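Local coordinates for protein diacylglycerol lipase (Aspergillus oryzae, PDB 5XK2) that probably hydrolyses the ester bonds of mono- and diacylglycerols as a class 3 lipase of the alpha/beta-hydrolase fold, here in a closed conformation, at residues Trp21-Ala26 with Pro50-Ala55; Val148-Ser153 with Tyr176-Pro181; Asn81-Val86 with Asp144-Val149. All blocks are in the same frame, centred on the assembly; numbering follows the deposited sequence.

Interaction 1: Trp21-Ala26 with Pro50-Ala55; sequences WVQYAA and PDVEAA
Gln23 and Val52 face each other where helix 21-26 meets helix 50-55, and the polar bonds of the contact all run through the Gln23 amide. Both ends of the amide go to Asp51, one to its backbone and one to its side chain. OE1 of Gln23 accepts the backbone N of Asp51 at 2.8 Å, with the donor in the carbonyl plane. NE2 of Gln23 gives its hydrogen to OD2 of Asp51 at 2.9 Å, and this bond is nearly straight at 167°. The carboxylate oxygen lies close to the amide plane and receives the bond on its anti lone pair. The amide and carboxylate planes are turned 51° apart. Two bonds to one residue fix the rotation of the amide. NE2 also makes a weak hydrogen bond to O of Lys19. The chain of Gln23 is extended beyond CG, which carries the amide across to the first turn of the other helix. OE1 of Gln23 also lies 3.3 Å from CD of Pro50, a contact without a hydrogen bond.

The apolar part belongs to Val52. Its CG2 sits over one face of the Tyr24 ring, 3.7 Å from the centroid and almost on the ring normal, a CH-pi contact. The same methyl touches CB of Gln23 at 3.6 Å. The other branch, CG1, reaches CE1 of Tyr24 at 3.7 Å. Val52 holds CG1 anti to its backbone N, and both branches thus meet the ring. The hydroxyl of Tyr24 goes elsewhere, to Ser57 and Asp78.

The axes of the two short segments pass 8.8 Å apart at 97°. This is a nearly perpendicular helix-helix packing, in which a glutamine side chain binds a backbone N-H in the first turn of the other helix. It joins two helices of the lipase N-terminal region beside the central sheet.

Interaction 2: Val148-Ser153 with Tyr176-Pro181; sequences VVVGHS and YAYAAP
Strands 148-152 and 176-178 are parallel neighbours in the middle of the central sheet, and the contact is buried close to the centre of the chain. The short segments run 3° apart. Val150 pairs with Tyr176, Gly151 with Ala177 and His152 with Tyr178. Four backbone hydrogen bonds join them: N of Tyr176 to O of Val149 (2.9 Å), N of Gly151 to O of Tyr176 (3.2 Å), N of Tyr178 to O of Gly151 (3.0 Å) and N of Ser153 to O of Tyr178 (2.9 Å). The last bond carries the pairing past the strand end.

Val150, His152, Tyr176 and Tyr178 share one face. CG2 of Val150 is anti to its backbone N, which brings it to the edge of the Tyr178 ring, 3.9 Å from CE2. CG1 of Val148 meets CD1 of Tyr176 at 3.7 Å. CB of Ala179 packs 3.7 Å from CD2 of His152. The ring of His152 is held at both nitrogens, by the hydroxyl of Tyr29 and the carbonyl of His268. OH of Tyr176 is hydrogen-bonded to Asp17, and OH of Tyr178 to O of Phe18.

Ser153 has positive phi (61°), and its OG is hydrogen-bonded to NE2 of His268. Gly151, Ser153 and Gly155 fit the GxSxG nucleophile elbow of lipases, with Ser153 as the likely nucleophile of a Ser153-His268-Asp206 triad, at the strand-to-helix turn of a beta-alpha-beta unit.

Interaction 3: Asn81-Val86 with Asp144-Val149; sequences NKAIVV and DYKIVV
The Tyr145 ring carries the backbone of Lys82 on one face. CA of Lys82 stands over the ring centre, 3.7 Å from the centroid, in a CH-pi contact. At the ring edge, in its plane, lies OD1 of the adjoining Asp144. CD1 of Ile84 reaches CD2 of Tyr145 at 3.9 Å, and the two side chains are at about a right angle. The hydroxyl of Tyr145 is hydrogen-bonded to OD1 of Asn79.

The Lys82 side chain continues past this ring. Its bend at chi3 (75°) turns NZ to OD2 of Asp144, a salt bridge of 2.7 Å. NZ meets the carboxylate on the syn side but 32° out of its plane. A water links O of Asn81 and NZ of Lys146, 2.9 Å from each.

From O of Lys82 onward the backbones pair in parallel register, Ala83 with Lys146 through Val86 with Val149. N of Lys146 is hydrogen-bonded to O of Lys82, and N of Ile84 to O of Lys146 at 2.8 Å. N of Val148 is hydrogen-bonded to O of Ile84, and N of Val86 to O of Val148 at 2.7 Å. CB of Val86 packs 4.2 Å from CG2 of Val149.

Strand 83-89 lies between strands 71-78 and 146-152 in the central sheet. Ala83, Val85 and Lys146 meet helix 14-27 through Trp21 and Tyr24. On the other side of the sheet, Ile84 and Val86 pack on Leu135 and other residues of helix 118-138.

From the N terminus, interaction 1 comes first and closes a short loop of 23 residues between helix 14-27 and helix 50-55. It is complete before the others begin. Interaction 3 opens next, at strand 83-89, and its long loop, which includes helix 118-138, returns at strand 146-152. Interaction 2 starts on that same strand, at the shared Val148 and Val149, and closes through helix 154-168 onto strand 173-178. The loops are thus in series, without nesting, though the last two overlap on one strand. Interactions 3 and 2 together join strands 83-89, 146-152 and 173-178. Trp21 ties interaction 1 to both, stacking on Tyr176 and packing on Ala83 and Val85.

Interaction 1: Trp21-Ala26 with Pro50-Ala55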
loop_
_atom_site.group_PDB
_atom_site.type_symbol
_atom_site.label_atom_id
_atom_site.label_comp_id
_atom_site.label_asym_id
_atom_site.label_seq_id
_atom_site.Cartn_x
_atom_site.Cartn_y
_atom_site.Cartn_z
ATOM N N TRP A 21 -14.283 -7.066 -20.473
ATOM C CA TRP A 21 -13.418 -8.070 -19.854
ATOM C C TRP A 21 -12.875 -7.593 -18.514
ATOM O O TRP A 21 -12.536 -8.420 -17.657
ATOM C CB TRP A 21 -12.262 -8.487 -20.805
ATOM C CG TRP A 21 -12.814 -9.085 -22.068
ATOM C CD1 TRP A 21 -12.888 -8.492 -23.284
ATOM C CD2 TRP A 21 -13.458 -10.362 -22.200
ATOM N NE1 TRP A 21 -13.510 -9.335 -24.192
ATOM C CE2 TRP A 21 -13.884 -10.480 -23.537
ATOM C CE3 TRP A 21 -13.722 -11.412 -21.308
ATOM C CZ2 TRP A 21 -14.533 -11.616 -24.019
ATOM C CZ3 TRP A 21 -14.371 -12.541 -21.790
ATOM C CH2 TRP A 21 -14.778 -12.628 -23.133
ATOM N N VAL A 22 -12.835 -6.278 -18.303
ATOM C CA VAL A 22 -12.352 -5.765 -17.020
ATOM C C VAL A 22 -13.277 -6.220 -15.875
ATOM O O VAL A 22 -12.850 -6.309 -14.729
ATOM C CB VAL A 22 -12.217 -4.218 -17.034
ATOM C CG1 VAL A 22 -13.580 -3.534 -17.157
ATOM C CG2 VAL A 22 -11.426 -3.725 -15.808
ATOM N N GLN A 23 -14.525 -6.538 -16.192
ATOM C CA GLN A 23 -15.445 -7.021 -15.164
ATOM C C GLN A 23 -15.061 -8.410 -14.654
ATOM O O GLN A 23 -15.373 -8.771 -13.513
ATOM C CB GLN A 23 -16.879 -7.025 -15.696
ATOM C CG GLN A 23 -17.422 -5.623 -15.965
ATOM C CD GLN A 23 -18.785 -5.671 -16.588
ATOM O OE1 GLN A 23 -19.656 -6.384 -16.107
ATOM N NE2 GLN A 23 -18.968 -4.948 -17.692
ATOM N N TYR A 24 -14.380 -9.208 -15.483
ATOM C CA TYR A 24 -13.841 -10.465 -14.975
ATOM C C TYR A 24 -12.673 -10.218 -14.028
ATOM O O TYR A 24 -12.530 -10.911 -13.025
ATOM C CB TYR A 24 -13.406 -11.392 -16.121
ATOM C CG TYR A 24 -14.565 -12.077 -16.802
ATOM C CD1 TYR A 24 -15.165 -13.198 -16.230
ATOM C CD2 TYR A 24 -15.063 -11.605 -18.015
ATOM C CE1 TYR A 24 -16.222 -13.829 -16.845
ATOM C CE2 TYR A 24 -16.133 -12.227 -18.643
ATOM C CZ TYR A 24 -16.704 -13.342 -18.057
ATOM O OH TYR A 24 -17.765 -13.987 -18.648
ATOM N N ALA A 25 -11.827 -9.249 -14.362
ATOM C CA ALA A 25 -10.794 -8.818 -13.435
ATOM C C ALA A 25 -11.398 -8.367 -12.113
ATOM O O ALA A 25 -10.913 -8.728 -11.047
ATOM C CB ALA A 25 -9.968 -7.676 -14.057
ATOM N N ALA A 26 -12.479 -7.597 -12.198
ATOM C CA ALA A 26 -13.165 -7.117 -10.998
ATOM C C ALA A 26 -13.653 -8.289 -10.147
ATOM O O ALA A 26 -13.558 -8.270 -8.919
ATOM C CB ALA A 26 -14.344 -6.218 -11.378
ATOM N N PRO A 50 -21.810 -6.462 -13.703
ATOM C CA PRO A 50 -23.170 -6.789 -14.121
ATOM C C PRO A 50 -23.233 -7.563 -15.435
ATOM O O PRO A 50 -24.134 -8.379 -15.594
ATOM C CB PRO A 50 -23.826 -5.416 -14.297
ATOM C CG PRO A 50 -22.683 -4.480 -14.601
ATOM C CD PRO A 50 -21.563 -5.002 -13.736
ATOM N N ASP A 51 -22.328 -7.301 -16.370
ATOM C CA ASP A 51 -22.426 -7.987 -17.648
ATOM C C ASP A 51 -21.887 -9.418 -17.589
ATOM O O ASP A 51 -22.302 -10.279 -18.371
ATOM C CB ASP A 51 -21.726 -7.153 -18.716
ATOM C CG ASP A 51 -22.390 -5.799 -18.881
ATOM O OD1 ASP A 51 -23.633 -5.769 -19.086
ATOM O OD2 ASP A 51 -21.698 -4.774 -18.752
ATOM N N VAL A 52 -20.982 -9.674 -16.650
ATOM C CA VAL A 52 -20.560 -11.053 -16.367
ATOM C C VAL A 52 -21.763 -11.848 -15.826
ATOM O O VAL A 52 -22.034 -12.973 -16.267
ATOM C CB VAL A 52 -19.389 -11.086 -15.352
ATOM C CG1 VAL A 52 -19.112 -12.526 -14.875
ATOM C CG2 VAL A 52 -18.130 -10.440 -15.951
ATOM N N GLU A 53 -22.503 -11.251 -14.895
ATOM C CA GLU A 53 -23.649 -11.940 -14.324
ATOM C C GLU A 53 -24.717 -12.126 -15.403
ATOM O O GLU A 53 -25.348 -13.179 -15.479
ATOM C CB GLU A 53 -24.183 -11.162 -13.117
ATOM C CG GLU A 53 -23.127 -11.044 -12.028
ATOM C CD GLU A 53 -23.669 -10.491 -10.736
ATOM O OE1 GLU A 53 -24.909 -10.544 -10.558
ATOM O OE2 GLU A 53 -22.862 -9.993 -9.916
ATOM N N ALA A 54 -24.877 -11.129 -16.270
ATOM C CA ALA A 54 -25.886 -11.204 -17.330
ATOM C C ALA A 54 -25.573 -12.329 -18.321
ATOM O O ALA A 54 -26.474 -12.921 -18.922
ATOM C CB ALA A 54 -25.982 -9.884 -18.066
ATOM N N ALA A 55 -24.288 -12.616 -18.471
ATOM C CA ALA A 55 -23.822 -13.644 -19.388
ATOM C C ALA A 55 -23.958 -15.041 -18.773
ATOM O O ALA A 55 -23.815 -16.041 -19.481
ATOM C CB ALA A 55 -22.375 -13.373 -19.785
#

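Interaction 2: Val148-Ser153 with Tyr176-Pro181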
loop_
_atom_site.group_PDB
_atom_site.type_symbol
_atom_site.label_atom_id
_atom_site.label_comp_id
_atom_site.label_asym_id
_atom_site.label_seq_id
_atom_site.Cartn_x
_atom_site.Cartn_y
_atom_site.Cartn_z
ATOM N N VAL A 148 -9.562 -16.452 -22.876
ATOM C CA VAL A 148 -9.256 -15.092 -22.433
ATOM C C VAL A 148 -8.543 -15.129 -21.096
ATOM O O VAL A 148 -9.025 -15.776 -20.151
ATOM C CB VAL A 148 -10.534 -14.233 -22.281
ATOM C CG1 VAL A 148 -10.192 -12.868 -21.656
ATOM C CG2 VAL A 148 -11.246 -14.057 -23.618
ATOM N N VAL A 149 -7.406 -14.449 -21.018
ATOM C CA VAL A 149 -6.590 -14.407 -19.804
ATOM C C VAL A 149 -6.563 -12.955 -19.343
ATOM O O VAL A 149 -6.162 -12.071 -20.089
ATOM C CB VAL A 149 -5.166 -14.934 -20.048
ATOM C CG1 VAL A 149 -4.342 -14.865 -18.773
ATOM C CG2 VAL A 149 -5.235 -16.399 -20.560
ATOM N N VAL A 150 -7.027 -12.716 -18.120
ATOM C CA VAL A 150 -7.347 -11.355 -17.712
ATOM C C VAL A 150 -6.962 -11.122 -16.261
ATOM O O VAL A 150 -6.996 -12.033 -15.430
ATOM C CB VAL A 150 -8.866 -11.075 -17.925
ATOM C CG1 VAL A 150 -9.715 -12.042 -17.129
ATOM C CG2 VAL A 150 -9.243 -9.615 -17.598
ATOM N N GLY A 151 -6.566 -9.897 -15.957
ATOM C CA GLY A 151 -6.369 -9.499 -14.580
ATOM C C GLY A 151 -6.255 -7.985 -14.481
ATOM O O GLY A 151 -6.128 -7.298 -15.504
ATOM N N HIS A 152 -6.285 -7.480 -13.247
ATOM C CA HIS A 152 -6.055 -6.069 -12.967
ATOM C C HIS A 152 -4.904 -5.968 -11.969
ATOM O O HIS A 152 -4.740 -6.873 -11.137
ATOM C CB HIS A 152 -7.350 -5.413 -12.418
ATOM C CG HIS A 152 -7.146 -4.048 -11.830
ATOM N ND1 HIS A 152 -7.086 -3.828 -10.470
ATOM C CD2 HIS A 152 -6.962 -2.839 -12.416
ATOM C CE1 HIS A 152 -6.876 -2.541 -10.245
ATOM N NE2 HIS A 152 -6.784 -1.922 -11.408
ATOM N N SER A 153 -4.124 -4.885 -12.041
ATOM C CA SER A 153 -3.075 -4.625 -11.054
ATOM C C SER A 153 -2.050 -5.769 -11.074
ATOM O O SER A 153 -1.648 -6.234 -12.145
ATOM C CB SER A 153 -3.706 -4.449 -9.651
ATOM O OG SER A 153 -2.759 -4.042 -8.670
ATOM N N TYR A 176 -5.991 -9.583 -21.583
ATOM C CA TYR A 176 -6.423 -8.255 -21.146
ATOM C C TYR A 176 -5.745 -7.960 -19.825
ATOM O O TYR A 176 -6.077 -8.560 -18.800
ATOM C CB TYR A 176 -7.955 -8.158 -21.019
ATOM C CG TYR A 176 -8.693 -8.357 -22.330
ATOM C CD1 TYR A 176 -8.908 -9.639 -22.842
ATOM C CD2 TYR A 176 -9.119 -7.272 -23.080
ATOM C CE1 TYR A 176 -9.577 -9.829 -24.059
ATOM C CE2 TYR A 176 -9.771 -7.448 -24.290
ATOM C CZ TYR A 176 -10.010 -8.723 -24.762
ATOM O OH TYR A 176 -10.660 -8.895 -25.962
ATOM N N ALA A 177 -4.777 -7.050 -19.854
ATOM C CA ALA A 177 -3.969 -6.773 -18.671
ATOM C C ALA A 177 -4.185 -5.339 -18.231
ATOM O O ALA A 177 -3.504 -4.432 -18.688
ATOM C CB ALA A 177 -2.501 -7.027 -18.987
ATOM N N TYR A 178 -5.068 -5.156 -17.263
ATOM C CA TYR A 178 -5.461 -3.801 -16.868
ATOM C C TYR A 178 -4.542 -3.331 -15.761
ATOM O O TYR A 178 -4.494 -3.959 -14.720
ATOM C CB TYR A 178 -6.918 -3.790 -16.391
ATOM C CG TYR A 178 -7.916 -4.184 -17.457
ATOM C CD1 TYR A 178 -8.450 -3.219 -18.318
ATOM C CD2 TYR A 178 -8.333 -5.514 -17.602
ATOM C CE1 TYR A 178 -9.368 -3.566 -19.317
ATOM C CE2 TYR A 178 -9.257 -5.868 -18.580
ATOM C CZ TYR A 178 -9.763 -4.894 -19.438
ATOM O OH TYR A 178 -10.680 -5.263 -20.406
ATOM N N ALA A 179 -3.817 -2.235 -15.985
ATOM C CA ALA A 179 -2.987 -1.624 -14.937
ATOM C C ALA A 179 -1.813 -2.508 -14.544
ATOM O O ALA A 179 -1.412 -2.538 -13.389
ATOM C CB ALA A 179 -3.831 -1.303 -13.674
ATOM N N ALA A 180 -1.251 -3.219 -15.512
ATOM C CA ALA A 180 -0.201 -4.181 -15.207
ATOM C C ALA A 180 1.145 -3.528 -14.940
ATOM O O ALA A 180 1.580 -2.648 -15.695
ATOM C CB ALA A 180 -0.044 -5.172 -16.371
ATOM N N PRO A 181 1.827 -3.997 -13.901
ATOM C CA PRO A 181 3.281 -3.840 -13.772
ATOM C C PRO A 181 4.017 -4.435 -14.972
ATOM O O PRO A 181 3.465 -5.280 -15.671
ATOM C CB PRO A 181 3.625 -4.659 -12.524
ATOM C CG PRO A 181 2.333 -4.798 -11.757
ATOM C CD PRO A 181 1.228 -4.769 -12.792
#

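Interaction 3: Asn81-Val86 with Asp144-Val149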
loop_
_atom_site.group_PDB
_atom_site.type_symbol
_atom_site.label_atom_id
_atom_site.label_comp_id
_atom_site.label_asym_id
_atom_site.label_seq_id
_atom_site.Cartn_x
_atom_site.Cartn_y
_atom_site.Cartn_z
ATOM N N ASN A 81 -20.706 -15.417 -24.501
ATOM C CA ASN A 81 -19.659 -14.866 -25.351
ATOM C C ASN A 81 -18.685 -15.907 -25.908
ATOM O O ASN A 81 -17.700 -15.568 -26.575
ATOM C CB ASN A 81 -18.913 -13.793 -24.575
ATOM C CG ASN A 81 -19.807 -12.637 -24.241
ATOM O OD1 ASN A 81 -20.232 -11.904 -25.137
ATOM N ND2 ASN A 81 -20.164 -12.500 -22.962
ATOM N N LYS A 82 -18.970 -17.170 -25.604
ATOM C CA LYS A 82 -18.168 -18.297 -26.074
ATOM C C LYS A 82 -16.703 -18.122 -25.730
ATOM O O LYS A 82 -15.830 -18.112 -26.601
ATOM C CB LYS A 82 -18.372 -18.515 -27.575
ATOM C CG LYS A 82 -19.749 -19.103 -27.838
ATOM C CD LYS A 82 -20.018 -19.353 -29.304
ATOM C CE LYS A 82 -19.282 -20.579 -29.811
ATOM N NZ LYS A 82 -19.689 -20.870 -31.213
ATOM N N ALA A 83 -16.453 -17.958 -24.437
ATOM C CA ALA A 83 -15.110 -17.754 -23.936
ATOM C C ALA A 83 -14.857 -18.578 -22.701
ATOM O O ALA A 83 -15.735 -18.710 -21.856
ATOM C CB ALA A 83 -14.882 -16.272 -23.623
ATOM N N ILE A 84 -13.646 -19.104 -22.606
ATOM C CA ILE A 84 -13.143 -19.664 -21.360
ATOM C C ILE A 84 -12.258 -18.585 -20.793
ATOM O O ILE A 84 -11.361 -18.103 -21.470
ATOM C CB ILE A 84 -12.339 -20.950 -21.559
ATOM C CG1 ILE A 84 -13.167 -22.017 -22.300
ATOM C CG2 ILE A 84 -11.795 -21.449 -20.209
ATOM C CD1 ILE A 84 -14.469 -22.375 -21.623
ATOM N N VAL A 85 -12.525 -18.189 -19.558
ATOM C CA VAL A 85 -11.823 -17.069 -18.960
ATOM C C VAL A 85 -10.930 -17.546 -17.824
ATOM O O VAL A 85 -11.401 -18.208 -16.904
ATOM C CB VAL A 85 -12.824 -16.033 -18.419
ATOM C CG1 VAL A 85 -12.078 -14.859 -17.823
ATOM C CG2 VAL A 85 -13.767 -15.579 -19.531
ATOM N N VAL A 86 -9.647 -17.216 -17.900
ATOM C CA VAL A 86 -8.695 -17.481 -16.834
ATOM C C VAL A 86 -8.371 -16.125 -16.215
ATOM O O VAL A 86 -7.774 -15.278 -16.874
ATOM C CB VAL A 86 -7.406 -18.156 -17.371
ATOM C CG1 VAL A 86 -6.452 -18.473 -16.213
ATOM C CG2 VAL A 86 -7.753 -19.418 -18.172
ATOM N N ASP A 144 -14.607 -24.466 -29.836
ATOM C CA ASP A 144 -14.348 -23.246 -30.605
ATOM C C ASP A 144 -14.316 -21.975 -29.757
ATOM O O ASP A 144 -14.326 -20.877 -30.300
ATOM C CB ASP A 144 -15.373 -23.093 -31.728
ATOM C CG ASP A 144 -16.783 -22.968 -31.216
ATOM O OD1 ASP A 144 -17.031 -23.323 -30.041
ATOM O OD2 ASP A 144 -17.654 -22.537 -31.999
ATOM N N TYR A 145 -14.350 -22.112 -28.436
ATOM C CA TYR A 145 -14.354 -20.936 -27.564
ATOM C C TYR A 145 -13.027 -20.193 -27.559
ATOM O O TYR A 145 -11.953 -20.808 -27.693
ATOM C CB TYR A 145 -14.698 -21.339 -26.114
ATOM C CG TYR A 145 -16.164 -21.611 -25.831
ATOM C CD1 TYR A 145 -17.000 -22.177 -26.788
ATOM C CD2 TYR A 145 -16.708 -21.310 -24.592
ATOM C CE1 TYR A 145 -18.338 -22.424 -26.530
ATOM C CE2 TYR A 145 -18.053 -21.553 -24.313
ATOM C CZ TYR A 145 -18.863 -22.108 -25.293
ATOM O OH TYR A 145 -20.179 -22.363 -25.049
ATOM N N LYS A 146 -13.093 -18.870 -27.391
ATOM C CA LYS A 146 -11.896 -18.084 -27.137
ATOM C C LYS A 146 -11.350 -18.435 -25.780
ATOM O O LYS A 146 -12.096 -18.814 -24.882
ATOM C CB LYS A 146 -12.189 -16.584 -27.173
ATOM C CG LYS A 146 -12.645 -16.062 -28.503
ATOM C CD LYS A 146 -12.521 -14.545 -28.552
ATOM C CE LYS A 146 -13.775 -13.855 -28.067
ATOM N NZ LYS A 146 -13.950 -13.946 -26.596
ATOM N N ILE A 147 -10.044 -18.306 -25.629
ATOM C CA ILE A 147 -9.425 -18.404 -24.313
ATOM C C ILE A 147 -8.948 -17.014 -23.918
ATOM O O ILE A 147 -8.061 -16.457 -24.561
ATOM C CB ILE A 147 -8.262 -19.396 -24.297
ATOM C CG1 ILE A 147 -8.784 -20.819 -24.562
ATOM C CG2 ILE A 147 -7.560 -19.363 -22.949
ATOM C CD1 ILE A 147 -7.686 -21.858 -24.656
ATOM N N VAL A 148 -9.562 -16.452 -22.876
ATOM C CA VAL A 148 -9.256 -15.092 -22.433
ATOM C C VAL A 148 -8.543 -15.129 -21.096
ATOM O O VAL A 148 -9.025 -15.776 -20.151
ATOM C CB VAL A 148 -10.534 -14.233 -22.281
ATOM C CG1 VAL A 148 -10.192 -12.868 -21.656
ATOM C CG2 VAL A 148 -11.246 -14.057 -23.618
ATOM N N VAL A 149 -7.406 -14.449 -21.018
ATOM C CA VAL A 149 -6.590 -14.407 -19.804
ATOM C C VAL A 149 -6.563 -12.955 -19.343
ATOM O O VAL A 149 -6.162 -12.071 -20.089
ATOM C CB VAL A 149 -5.166 -14.934 -20.048
ATOM C CG1 VAL A 149 -4.342 -14.865 -18.773
ATOM C CG2 VAL A 149 -5.235 -16.399 -20.560
HETATM O O HOH W 1 -16.601 -12.932 -27.206
#